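Local coordinates for UDP-N-acetylglucosamine 3-dehydrogenase (Acidithiobacillus ferrooxidans, PDB 7BVJ), which catalyses the NAD(+)-dependent oxidation of the glucosamine 3-position of UDP-N-acetylglucosamine to a ketone, a step in lipid A biosynthesis, at residues I2-G7 against E60-S65; Q20-I25 against A271-F276; L171-E176 against L201-V206. One frame throughout, in Å; residues are numbered along the deposited sequence.

Contact 1. Residues I2-G7 against E60-S65; sequences IHMRTG and EVDAVS
The carboxylate oxygen OD2 of D62 is gripped twice by R5. The backbone N of R5 reaches it at 3.0 Å on the anti lone pair, and R5 NE meets it from above the carboxylate plane. This cluster of bonds sits where two neighbouring strands, 5-9 and 63-66, enter the parallel sheet of the NAD-binding Rossmann domain. The other oxygen, D62 OD1, takes R5 NH2 at 2.8 Å in a salt bridge. The grip is side-on, NE to OD2 and NH2 to OD1, with both oxygens tilted out of the guanidinium plane. The guanidinium and carboxylate planes stand 72° apart. Both bonds are bent, with N-H...O angles of 139°. R5 CG lies anti to its carbonyl carbon (chi1 -71°), and a bend at chi3 brings the guanidinium back over the chain at V61 and D62. The carbonyl O of R5 is also shared: it accepts from D62 N at 2.6 Å and from A63 N at 3.1 Å. Replacing D62 with an alanine would probably leave the guanidinium of R5 without its charge partner, free to swing, and the R5 amide without this acceptor. Beyond this cluster the pairing becomes regular parallel sheet. G7 N donates to A63 O at 3.0 Å, in the carbonyl plane, and S65 N donates to G7 O. V61 CG1 lies against T6 O, while M4 SD rests on D62 CB. T6 OG1 and S65 OG turn to other partners, S26 for the first and Y22 and H18 for the second. Between the paired strands the CA-H groups also point at carbonyls: T6 CA lies 3.2 Å from A63 O, and V64 CA lies 3.0 Å from G7 O.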
ATOM      1  N   ILE A   2      -4.924   4.272 -22.126  1.00 31.63           N
ATOM      2  CA  ILE A   2      -4.368   2.997 -22.564  1.00 28.72           C
ATOM      3  C   ILE A   2      -5.464   2.176 -23.229  1.00 32.97           C
ATOM      4  O   ILE A   2      -6.630   2.214 -22.817  1.00 35.95           O
ATOM      5  CB  ILE A   2      -3.743   2.259 -21.368  1.00 29.98           C
ATOM      6  CG1 ILE A   2      -2.774   3.204 -20.649  1.00 32.16           C
ATOM      7  CG2 ILE A   2      -3.014   0.995 -21.810  1.00 29.73           C
ATOM      8  CD1 ILE A   2      -2.695   2.989 -19.170  1.00 28.02           C
ATOM      9  N   HIS A   3      -5.104   1.443 -24.278  1.00 29.66           N
ATOM     10  CA  HIS A   3      -6.067   0.589 -24.964  1.00 28.49           C
ATOM     11  C   HIS A   3      -5.986  -0.778 -24.305  1.00 30.87           C
ATOM     12  O   HIS A   3      -5.162  -1.625 -24.655  1.00 29.29           O
ATOM     13  CB  HIS A   3      -5.800   0.543 -26.460  1.00 26.70           C
ATOM     14  CG  HIS A   3      -5.965   1.874 -27.120  1.00 32.90           C
ATOM     15  ND1 HIS A   3      -7.139   2.593 -27.054  1.00 34.27           N
ATOM     16  CD2 HIS A   3      -5.093   2.638 -27.821  1.00 32.88           C
ATOM     17  CE1 HIS A   3      -6.993   3.730 -27.710  1.00 34.98           C
ATOM     18  NE2 HIS A   3      -5.759   3.785 -28.179  1.00 32.61           N
ATOM     19  N   MET A   4      -6.860  -0.983 -23.325  1.00 29.89           N
ATOM     20  CA  MET A   4      -6.843  -2.180 -22.507  1.00 26.78           C
ATOM     21  C   MET A   4      -8.253  -2.451 -21.998  1.00 29.76           C
ATOM     22  O   MET A   4      -8.953  -1.521 -21.581  1.00 24.27           O
ATOM     23  CB  MET A   4      -5.881  -2.003 -21.336  1.00 29.26           C
ATOM     24  CG  MET A   4      -5.774  -3.206 -20.456  1.00 30.50           C
ATOM     25  SD  MET A   4      -4.326  -4.138 -20.907  1.00 42.62           S
ATOM     26  CE  MET A   4      -3.142  -3.259 -19.908  1.00 30.66           C
ATOM     27  N   ARG A   5      -8.662  -3.722 -22.026  1.00 22.73           N
ATOM     28  CA  ARG A   5      -9.937  -4.129 -21.447  1.00 23.98           C
ATOM     29  C   ARG A   5      -9.741  -4.418 -19.959  1.00 17.98           C
ATOM     30  O   ARG A   5      -8.969  -5.315 -19.581  1.00 14.75           O
ATOM     31  CB  ARG A   5     -10.500  -5.351 -22.170  1.00 22.02           C
ATOM     32  CG  ARG A   5     -11.000  -5.049 -23.568  1.00 27.84           C
ATOM     33  CD  ARG A   5     -11.312  -6.343 -24.286  1.00 29.62           C
ATOM     34  NE  ARG A   5     -10.198  -7.282 -24.226  1.00 24.98           N
ATOM     35  CZ  ARG A   5     -10.337  -8.598 -24.095  1.00 32.11           C
ATOM     36  NH1 ARG A   5     -11.551  -9.129 -23.999  1.00 32.98           N
ATOM     37  NH2 ARG A   5      -9.269  -9.382 -24.055  1.00 34.92           N
ATOM     38  N   THR A   6     -10.449  -3.661 -19.120  1.00 18.53           N
ATOM     39  CA  THR A   6     -10.218  -3.665 -17.684  1.00 17.58           C
ATOM     40  C   THR A   6     -11.512  -3.940 -16.924  1.00 20.18           C
ATOM     41  O   THR A   6     -12.622  -3.724 -17.419  1.00 18.48           O
ATOM     42  CB  THR A   6      -9.616  -2.336 -17.210  1.00 18.93           C
ATOM     43  OG1 THR A   6     -10.503  -1.257 -17.546  1.00 21.10           O
ATOM     44  CG2 THR A   6      -8.251  -2.097 -17.854  1.00 18.42           C
ATOM     45  N   GLY A   7     -11.341  -4.448 -15.700  1.00 22.70           N
ATOM     46  CA  GLY A   7     -12.456  -4.706 -14.811  1.00 18.11           C
ATOM     47  C   GLY A   7     -12.041  -4.593 -13.356  1.00 20.05           C
ATOM     48  O   GLY A   7     -10.855  -4.530 -13.020  1.00 19.90           O
ATOM     49  N   GLU A  60     -14.110 -10.976 -20.565  1.00 26.03           N
ATOM     50  CA  GLU A  60     -14.176  -9.736 -21.328  1.00 27.46           C
ATOM     51  C   GLU A  60     -13.043  -8.745 -21.025  1.00 31.23           C
ATOM     52  O   GLU A  60     -13.125  -7.597 -21.470  1.00 25.75           O
ATOM     53  CB  GLU A  60     -15.523  -9.038 -21.087  1.00 27.73           C
ATOM     54  CG  GLU A  60     -16.773  -9.870 -21.439  1.00 35.64           C
ATOM     55  CD  GLU A  60     -17.327  -9.601 -22.839  1.00 41.83           C
ATOM     56  OE1 GLU A  60     -16.689  -8.870 -23.629  1.00 45.59           O
ATOM     57  OE2 GLU A  60     -18.420 -10.129 -23.151  1.00 51.41           O
ATOM     58  N   VAL A  61     -12.004  -9.126 -20.270  1.00 24.48           N
ATOM     59  CA  VAL A  61     -10.962  -8.172 -19.885  1.00 24.13           C
ATOM     60  C   VAL A  61      -9.571  -8.770 -20.010  1.00 23.56           C
ATOM     61  O   VAL A  61      -9.383  -9.988 -20.034  1.00 23.90           O
ATOM     62  CB  VAL A  61     -11.102  -7.654 -18.436  1.00 24.93           C
ATOM     63  CG1 VAL A  61     -12.432  -6.982 -18.211  1.00 26.34           C
ATOM     64  CG2 VAL A  61     -10.864  -8.802 -17.454  1.00 23.43           C
ATOM     65  N   ASP A  62      -8.586  -7.864 -20.024  1.00 26.08           N
ATOM     66  CA  ASP A  62      -7.165  -8.167 -19.943  1.00 22.74           C
ATOM     67  C   ASP A  62      -6.590  -7.947 -18.548  1.00 20.57           C
ATOM     68  O   ASP A  62      -5.680  -8.680 -18.146  1.00 20.17           O
ATOM     69  CB  ASP A  62      -6.379  -7.304 -20.944  1.00 24.28           C
ATOM     70  CG  ASP A  62      -6.942  -7.378 -22.363  1.00 25.82           C
ATOM     71  OD1 ASP A  62      -6.868  -8.468 -22.962  1.00 19.19           O
ATOM     72  OD2 ASP A  62      -7.454  -6.349 -22.872  1.00 23.08           O
ATOM     73  N   ALA A  63      -7.073  -6.951 -17.803  1.00 18.87           N
ATOM     74  CA  ALA A  63      -6.576  -6.738 -16.447  1.00 23.40           C
ATOM     75  C   ALA A  63      -7.720  -6.422 -15.497  1.00 18.86           C
ATOM     76  O   ALA A  63      -8.745  -5.858 -15.890  1.00 21.83           O
ATOM     77  CB  ALA A  63      -5.537  -5.600 -16.380  1.00 17.64           C
ATOM     78  N   VAL A  64      -7.533  -6.775 -14.231  1.00 16.29           N
ATOM     79  CA  VAL A  64      -8.499  -6.407 -13.210  1.00 16.97           C
ATOM     80  C   VAL A  64      -7.788  -5.845 -11.988  1.00 22.79           C
ATOM     81  O   VAL A  64      -6.625  -6.164 -11.701  1.00 21.49           O
ATOM     82  CB  VAL A  64      -9.385  -7.596 -12.781  1.00 17.75           C
ATOM     83  CG1 VAL A  64     -10.164  -8.150 -13.964  1.00 17.81           C
ATOM     84  CG2 VAL A  64      -8.518  -8.666 -12.136  1.00 21.59           C
ATOM     85  N   SER A  65      -8.513  -5.003 -11.264  1.00 22.20           N
ATOM     86  CA  SER A  65      -8.231  -4.770  -9.854  1.00 25.12           C
ATOM     87  C   SER A  65      -9.081  -5.708  -8.993  1.00 21.25           C
ATOM     88  O   SER A  65     -10.266  -5.918  -9.263  1.00 20.59           O
ATOM     89  CB  SER A  65      -8.498  -3.308  -9.475  1.00 20.90           C
ATOM     90  OG  SER A  65      -7.417  -2.467  -9.887  1.00 26.65           O
TER
HETATM   91  O   HOH W   1     -10.366 -12.223 -22.421  1.00 34.27           O

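Contact 2. Residues Q20-I25 against A271-F276; sequences QKYAAI and AEIEDF
I273 is the main bump of this contact, and it enters a hollow between K21, Y22 and I25. The helix pair packs on one side of the Rossmann sheet: helix 13-25 follows the first strand, and helix 268-282 comes from far along the chain. The short segments cross at -57°, with their axes 9.9 Å apart. The two branches of I273 divide the hollow. Its CG2, anti to the backbone N, lies over one face of the Y22 ring, displaced toward the rim. This is a CH-pi contact, 3.9 Å from CG2 to the ring centroid and 25° off the normal. The same methyl meets I25 CD1 at 3.6 Å. The longer branch ends in CD1, which presses on K21 CB at 3.7 Å and also nears Y22 CE2. K21 gives only the root of its chain to this wall, for its amine leads away. I25 works as a smaller bump in return, and its CD1 also lies near the backbone N and the CB of E274. L88 of strand 86-90 touches both Y22 and I273 and continues the apolar packing toward the sheet. At the far end of the Y22 ring the hydroxyl is hydrogen-bonded to S65 OG. The F276 ring comes in there at about a right angle to the Y22 side chain, edge first, and its CE2 lies 3.3 Å from Y22 OH.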
ATOM      1  N   GLN A  20     -13.738   3.859 -11.094  1.00 23.73           N
ATOM      2  CA  GLN A  20     -13.753   5.205 -11.672  1.00 25.46           C
ATOM      3  C   GLN A  20     -12.463   5.483 -12.436  1.00 26.66           C
ATOM      4  O   GLN A  20     -12.495   6.014 -13.558  1.00 27.97           O
ATOM      5  CB  GLN A  20     -13.956   6.267 -10.585  1.00 27.12           C
ATOM      6  CG  GLN A  20     -15.282   6.179  -9.827  1.00 28.43           C
ATOM      7  CD  GLN A  20     -15.447   7.251  -8.757  1.00 29.99           C
ATOM      8  OE1 GLN A  20     -14.489   7.944  -8.392  1.00 40.68           O
ATOM      9  NE2 GLN A  20     -16.667   7.396  -8.252  1.00 28.15           N
ATOM     10  N   LYS A  21     -11.317   5.118 -11.847  1.00 25.79           N
ATOM     11  CA  LYS A  21     -10.039   5.359 -12.527  1.00 21.51           C
ATOM     12  C   LYS A  21      -9.966   4.588 -13.841  1.00 25.40           C
ATOM     13  O   LYS A  21      -9.608   5.145 -14.896  1.00 32.11           O
ATOM     14  CB  LYS A  21      -8.856   4.978 -11.622  1.00 28.95           C
ATOM     15  CG  LYS A  21      -8.825   5.635 -10.254  1.00 24.83           C
ATOM     16  CD  LYS A  21      -9.459   7.020 -10.276  1.00 30.86           C
ATOM     17  CE  LYS A  21      -8.846   7.930  -9.240  1.00 32.07           C
ATOM     18  NZ  LYS A  21      -9.673   8.020  -8.017  1.00 41.43           N
ATOM     19  N   TYR A  22     -10.292   3.291 -13.796  1.00 28.47           N
ATOM     20  CA  TYR A  22     -10.207   2.493 -15.015  1.00 23.95           C
ATOM     21  C   TYR A  22     -11.111   3.056 -16.097  1.00 24.88           C
ATOM     22  O   TYR A  22     -10.743   3.068 -17.278  1.00 30.11           O
ATOM     23  CB  TYR A  22     -10.568   1.039 -14.744  1.00 25.75           C
ATOM     24  CG  TYR A  22      -9.485   0.189 -14.097  1.00 22.74           C
ATOM     25  CD1 TYR A  22      -8.339  -0.173 -14.796  1.00 21.81           C
ATOM     26  CD2 TYR A  22      -9.650  -0.305 -12.811  1.00 22.44           C
ATOM     27  CE1 TYR A  22      -7.374  -0.981 -14.220  1.00 22.02           C
ATOM     28  CE2 TYR A  22      -8.686  -1.099 -12.221  1.00 24.83           C
ATOM     29  CZ  TYR A  22      -7.553  -1.436 -12.930  1.00 20.45           C
ATOM     30  OH  TYR A  22      -6.591  -2.223 -12.342  1.00 20.82           O
ATOM     31  N   ALA A  23     -12.299   3.530 -15.717  1.00 27.70           N
ATOM     32  CA  ALA A  23     -13.203   4.111 -16.706  1.00 32.40           C
ATOM     33  C   ALA A  23     -12.615   5.368 -17.327  1.00 35.09           C
ATOM     34  O   ALA A  23     -12.852   5.647 -18.512  1.00 22.50           O
ATOM     35  CB  ALA A  23     -14.557   4.427 -16.072  1.00 28.69           C
ATOM     36  N   ALA A  24     -11.843   6.133 -16.548  1.00 27.89           N
ATOM     37  CA  ALA A  24     -11.245   7.334 -17.117  1.00 32.39           C
ATOM     38  C   ALA A  24     -10.051   7.039 -18.030  1.00 29.83           C
ATOM     39  O   ALA A  24      -9.806   7.798 -18.974  1.00 30.50           O
ATOM     40  CB  ALA A  24     -10.818   8.293 -16.004  1.00 30.70           C
ATOM     41  N   ILE A  25      -9.281   5.979 -17.788  1.00 31.45           N
ATOM     42  CA  ILE A  25      -8.013   5.833 -18.501  1.00 23.98           C
ATOM     43  C   ILE A  25      -7.920   4.583 -19.368  1.00 29.33           C
ATOM     44  O   ILE A  25      -6.849   4.314 -19.923  1.00 28.55           O
ATOM     45  CB  ILE A  25      -6.825   5.873 -17.526  1.00 29.49           C
ATOM     46  CG1 ILE A  25      -6.745   4.553 -16.761  1.00 28.11           C
ATOM     47  CG2 ILE A  25      -6.946   7.071 -16.608  1.00 29.40           C
ATOM     48  CD1 ILE A  25      -5.650   4.557 -15.753  1.00 37.19           C
ATOM     49  N   ALA A 271      -2.564   7.160 -10.447  1.00 25.56           N
ATOM     50  CA  ALA A 271      -1.154   6.941 -10.770  1.00 26.01           C
ATOM     51  C   ALA A 271      -0.802   5.461 -10.697  1.00 20.74           C
ATOM     52  O   ALA A 271      -0.132   4.915 -11.580  1.00 21.15           O
ATOM     53  CB  ALA A 271      -0.273   7.745  -9.799  1.00 22.62           C
ATOM     54  N   GLU A 272      -1.249   4.800  -9.635  1.00 19.72           N
ATOM     55  CA  GLU A 272      -0.956   3.388  -9.429  1.00 26.94           C
ATOM     56  C   GLU A 272      -1.611   2.531 -10.519  1.00 25.43           C
ATOM     57  O   GLU A 272      -1.011   1.574 -11.034  1.00 24.68           O
ATOM     58  CB  GLU A 272      -1.417   3.037  -8.003  1.00 24.06           C
ATOM     59  CG  GLU A 272      -1.544   1.604  -7.576  1.00 29.49           C
ATOM     60  CD  GLU A 272      -1.840   1.476  -6.057  1.00 30.87           C
ATOM     61  OE1 GLU A 272      -0.935   1.160  -5.252  1.00 26.80           O
ATOM     62  OE2 GLU A 272      -2.989   1.723  -5.659  1.00 29.53           O
ATOM     63  N   ILE A 273      -2.810   2.907 -10.952  1.00 22.18           N
ATOM     64  CA  ILE A 273      -3.477   2.101 -11.966  1.00 19.37           C
ATOM     65  C   ILE A 273      -2.838   2.329 -13.329  1.00 22.78           C
ATOM     66  O   ILE A 273      -2.623   1.375 -14.097  1.00 23.31           O
ATOM     67  CB  ILE A 273      -4.990   2.386 -11.955  1.00 15.74           C
ATOM     68  CG1 ILE A 273      -5.618   1.617 -10.789  1.00 20.33           C
ATOM     69  CG2 ILE A 273      -5.643   1.977 -13.289  1.00 17.78           C
ATOM     70  CD1 ILE A 273      -7.076   1.956 -10.515  1.00 20.51           C
ATOM     71  N   GLU A 274      -2.492   3.581 -13.646  1.00 21.14           N
ATOM     72  CA  GLU A 274      -1.785   3.818 -14.902  1.00 26.72           C
ATOM     73  C   GLU A 274      -0.462   3.072 -14.928  1.00 23.36           C
ATOM     74  O   GLU A 274      -0.075   2.517 -15.963  1.00 20.72           O
ATOM     75  CB  GLU A 274      -1.548   5.307 -15.153  1.00 25.85           C
ATOM     76  CG  GLU A 274      -0.890   5.522 -16.521  1.00 30.78           C
ATOM     77  CD  GLU A 274      -0.586   6.968 -16.849  1.00 32.30           C
ATOM     78  OE1 GLU A 274      -1.327   7.859 -16.392  1.00 41.96           O
ATOM     79  OE2 GLU A 274       0.401   7.205 -17.576  1.00 43.18           O
ATOM     80  N   ASP A 275       0.233   3.021 -13.792  1.00 23.13           N
ATOM     81  CA  ASP A 275       1.488   2.283 -13.746  1.00 22.83           C
ATOM     82  C   ASP A 275       1.263   0.791 -14.010  1.00 22.57           C
ATOM     83  O   ASP A 275       1.992   0.172 -14.794  1.00 21.91           O
ATOM     84  CB  ASP A 275       2.166   2.529 -12.402  1.00 18.93           C
ATOM     85  CG  ASP A 275       3.502   1.858 -12.300  1.00 26.58           C
ATOM     86  OD1 ASP A 275       3.511   0.637 -12.055  1.00 29.13           O
ATOM     87  OD2 ASP A 275       4.546   2.537 -12.459  1.00 35.21           O
ATOM     88  N   PHE A 276       0.251   0.199 -13.361  1.00 23.37           N
ATOM     89  CA  PHE A 276      -0.095  -1.210 -13.587  1.00 23.79           C
ATOM     90  C   PHE A 276      -0.352  -1.488 -15.076  1.00 18.99           C
ATOM     91  O   PHE A 276       0.194  -2.445 -15.663  1.00 16.83           O
ATOM     92  CB  PHE A 276      -1.310  -1.543 -12.688  1.00 21.09           C
ATOM     93  CG  PHE A 276      -2.012  -2.864 -12.979  1.00 18.93           C
ATOM     94  CD1 PHE A 276      -1.320  -4.070 -13.006  1.00 22.10           C
ATOM     95  CD2 PHE A 276      -3.392  -2.892 -13.149  1.00 17.39           C
ATOM     96  CE1 PHE A 276      -1.995  -5.282 -13.240  1.00 22.18           C
ATOM     97  CE2 PHE A 276      -4.072  -4.089 -13.402  1.00 21.32           C
ATOM     98  CZ  PHE A 276      -3.368  -5.293 -13.442  1.00 17.19           C
TER

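Contact 3. Residues L171-E176 against L201-V206; sequences LLTGAE and LNNGTV
The chain leaves helix 157-173 at G174, with positive phi, and E176 then runs beside L201, where a type I beta turn from L201 to G204 begins. This joins the end of the helix to a hairpin loop of the C-terminal domain's mixed sheet. N202 carries the polar part. Its OD1 takes the backbone N of E176 at 3.0 Å in a nearly straight bond of 172°, although the donor stands well above the carbonyl plane. N202 N returns a weak bond to E176 O, 2.7 Å away. The two side chains lie alongside, pointing the same way, and N202 ND2 gives a second weak bond to E176 OE1, with carboxylate and amide planes 81° apart. The bend of E176 at chi2 (85°) brings its carboxylate round to that amide. A175 CB faces the loop, 3.8 Å from L201 CB and close to the side-chain oxygens of N202 and N203. N203 OD1 accepts from T205 N at 2.9 Å, which makes an Asx turn within the loop. T173 adds apolar contacts: its CG2 meets T205 CG2 at 3.6 Å, while its OG1, bonded to T169 O, lies against L201 CD1. T205 OG1 is bonded to P137 O. The chemistry implies a mixed join: one sound and two weak bonds between the exposed N202 and E176, beside apolar contacts of T173, A175 and L201.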
ATOM      1  N   LEU A 171      11.447  -0.514   1.079  1.00 26.29           N
ATOM      2  CA  LEU A 171      11.753   0.010  -0.249  1.00 26.50           C
ATOM      3  C   LEU A 171      12.899   1.017  -0.205  1.00 24.25           C
ATOM      4  O   LEU A 171      13.847   0.923  -0.987  1.00 27.43           O
ATOM      5  CB  LEU A 171      10.510   0.654  -0.862  1.00 30.70           C
ATOM      6  CG  LEU A 171      10.667   1.218  -2.274  1.00 24.52           C
ATOM      7  CD1 LEU A 171      10.707   0.086  -3.260  1.00 26.62           C
ATOM      8  CD2 LEU A 171       9.542   2.170  -2.590  1.00 26.60           C
ATOM      9  N   LEU A 172      12.820   1.987   0.697  1.00 26.24           N
ATOM     10  CA  LEU A 172      13.868   2.990   0.801  1.00 27.35           C
ATOM     11  C   LEU A 172      15.195   2.375   1.202  1.00 23.84           C
ATOM     12  O   LEU A 172      16.247   2.851   0.757  1.00 27.93           O
ATOM     13  CB  LEU A 172      13.470   4.069   1.804  1.00 24.04           C
ATOM     14  CG  LEU A 172      12.189   4.792   1.407  1.00 24.21           C
ATOM     15  CD1 LEU A 172      11.872   5.887   2.400  1.00 23.52           C
ATOM     16  CD2 LEU A 172      12.318   5.355  -0.005  1.00 23.23           C
ATOM     17  N   THR A 173      15.179   1.318   2.021  1.00 19.74           N
ATOM     18  CA  THR A 173      16.443   0.714   2.424  1.00 21.91           C
ATOM     19  C   THR A 173      16.931  -0.369   1.474  1.00 26.69           C
ATOM     20  O   THR A 173      18.146  -0.551   1.320  1.00 18.83           O
ATOM     21  CB  THR A 173      16.332   0.118   3.829  1.00 29.08           C
ATOM     22  OG1 THR A 173      15.237  -0.815   3.862  1.00 26.72           O
ATOM     23  CG2 THR A 173      16.132   1.237   4.879  1.00 21.16           C
ATOM     24  N   GLY A 174      16.026  -1.114   0.850  1.00 29.13           N
ATOM     25  CA  GLY A 174      16.475  -2.268   0.094  1.00 27.91           C
ATOM     26  C   GLY A 174      17.039  -3.380   0.949  1.00 23.81           C
ATOM     27  O   GLY A 174      17.725  -4.262   0.432  1.00 20.44           O
ATOM     28  N   ALA A 175      16.744  -3.381   2.246  1.00 27.09           N
ATOM     29  CA  ALA A 175      17.304  -4.339   3.183  1.00 28.72           C
ATOM     30  C   ALA A 175      16.212  -5.270   3.704  1.00 27.58           C
ATOM     31  O   ALA A 175      15.021  -5.087   3.431  1.00 25.54           O
ATOM     32  CB  ALA A 175      18.006  -3.603   4.330  1.00 25.62           C
ATOM     33  N   GLU A 176      16.637  -6.295   4.449  1.00 30.38           N
ATOM     34  CA  GLU A 176      15.756  -7.291   5.037  1.00 26.72           C
ATOM     35  C   GLU A 176      15.801  -7.235   6.562  1.00 26.50           C
ATOM     36  O   GLU A 176      16.869  -7.007   7.141  1.00 27.66           O
ATOM     37  CB  GLU A 176      16.134  -8.710   4.580  1.00 31.55           C
ATOM     38  CG  GLU A 176      15.818  -9.006   3.126  1.00 34.77           C
ATOM     39  CD  GLU A 176      16.931  -8.545   2.190  1.00 42.04           C
ATOM     40  OE1 GLU A 176      18.121  -8.629   2.575  1.00 40.96           O
ATOM     41  OE2 GLU A 176      16.615  -8.082   1.073  1.00 46.56           O
ATOM     42  N   LEU A 201      17.067  -3.875  10.377  1.00 22.74           N
ATOM     43  CA  LEU A 201      17.310  -4.487   9.077  1.00 26.02           C
ATOM     44  C   LEU A 201      18.766  -4.919   8.952  1.00 24.96           C
ATOM     45  O   LEU A 201      19.614  -4.574   9.775  1.00 23.71           O
ATOM     46  CB  LEU A 201      16.958  -3.526   7.944  1.00 23.51           C
ATOM     47  CG  LEU A 201      15.550  -2.919   7.979  1.00 31.13           C
ATOM     48  CD1 LEU A 201      15.326  -2.057   6.757  1.00 33.56           C
ATOM     49  CD2 LEU A 201      14.473  -3.986   8.053  1.00 29.62           C
ATOM     50  N   ASN A 202      19.059  -5.680   7.892  1.00 27.08           N
ATOM     51  CA  ASN A 202      20.379  -6.297   7.786  1.00 28.01           C
ATOM     52  C   ASN A 202      21.457  -5.355   7.262  1.00 24.00           C
ATOM     53  O   ASN A 202      22.616  -5.769   7.182  1.00 26.41           O
ATOM     54  CB  ASN A 202      20.310  -7.600   6.957  1.00 27.36           C
ATOM     55  CG  ASN A 202      20.006  -7.389   5.482  1.00 30.44           C
ATOM     56  OD1 ASN A 202      19.609  -6.306   5.041  1.00 27.92           O
ATOM     57  ND2 ASN A 202      20.206  -8.453   4.700  1.00 24.44           N
ATOM     58  N   ASN A 203      21.123  -4.103   6.947  1.00 21.15           N
ATOM     59  CA  ASN A 203      22.116  -3.074   6.669  1.00 22.80           C
ATOM     60  C   ASN A 203      22.348  -2.174   7.872  1.00 24.07           C
ATOM     61  O   ASN A 203      22.971  -1.120   7.731  1.00 21.00           O
ATOM     62  CB  ASN A 203      21.684  -2.227   5.471  1.00 21.64           C
ATOM     63  CG  ASN A 203      20.479  -1.371   5.790  1.00 25.35           C
ATOM     64  OD1 ASN A 203      19.745  -1.673   6.735  1.00 21.38           O
ATOM     65  ND2 ASN A 203      20.269  -0.294   5.022  1.00 19.56           N
ATOM     66  N   GLY A 204      21.801  -2.542   9.039  1.00 23.00           N
ATOM     67  CA  GLY A 204      21.844  -1.734  10.241  1.00 23.33           C
ATOM     68  C   GLY A 204      20.786  -0.652  10.383  1.00 22.70           C
ATOM     69  O   GLY A 204      20.779   0.033  11.413  1.00 19.29           O
ATOM     70  N   THR A 205      19.918  -0.443   9.384  1.00 21.56           N
ATOM     71  CA  THR A 205      18.839   0.540   9.520  1.00 21.58           C
ATOM     72  C   THR A 205      17.837   0.121  10.591  1.00 16.70           C
ATOM     73  O   THR A 205      17.518  -1.058  10.739  1.00 17.59           O
ATOM     74  CB  THR A 205      18.078   0.732   8.201  1.00 21.37           C
ATOM     75  OG1 THR A 205      18.977   1.091   7.149  1.00 21.08           O
ATOM     76  CG2 THR A 205      17.036   1.845   8.345  1.00 21.53           C
ATOM     77  N   VAL A 206      17.331   1.102  11.335  1.00 20.92           N
ATOM     78  CA  VAL A 206      16.316   0.891  12.363  1.00 23.30           C
ATOM     79  C   VAL A 206      15.065   1.651  11.944  1.00 17.64           C
ATOM     80  O   VAL A 206      15.150   2.813  11.538  1.00 15.33           O
ATOM     81  CB  VAL A 206      16.805   1.352  13.754  1.00 22.71           C
ATOM     82  CG1 VAL A 206      15.637   1.394  14.784  1.00 23.61           C
ATOM     83  CG2 VAL A 206      17.928   0.451  14.258  1.00 21.26           C
TER

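In the fold
From the N terminus, strand 5-9 comes first and helix 13-25 follows. Contact 1 closes a loop of 52 residues when strand 63-66 returns beside the first strand. Contact 2 opens inside that loop, at 20-25, and closes only at 271-276, so the two cross along the chain. They also touch in space: I2 N bonds to I25 O, and A63 packs on F276. Contact 3 is nested in the long loop of contact 2. It lies in the C-terminal domain, its centre about 31 Å from that of contact 2, and joins the end of helix 157-173 to the loop between strands 194-201 and 206-215. Contact 2 thus brings late helix 268-282 back onto the Rossmann domain.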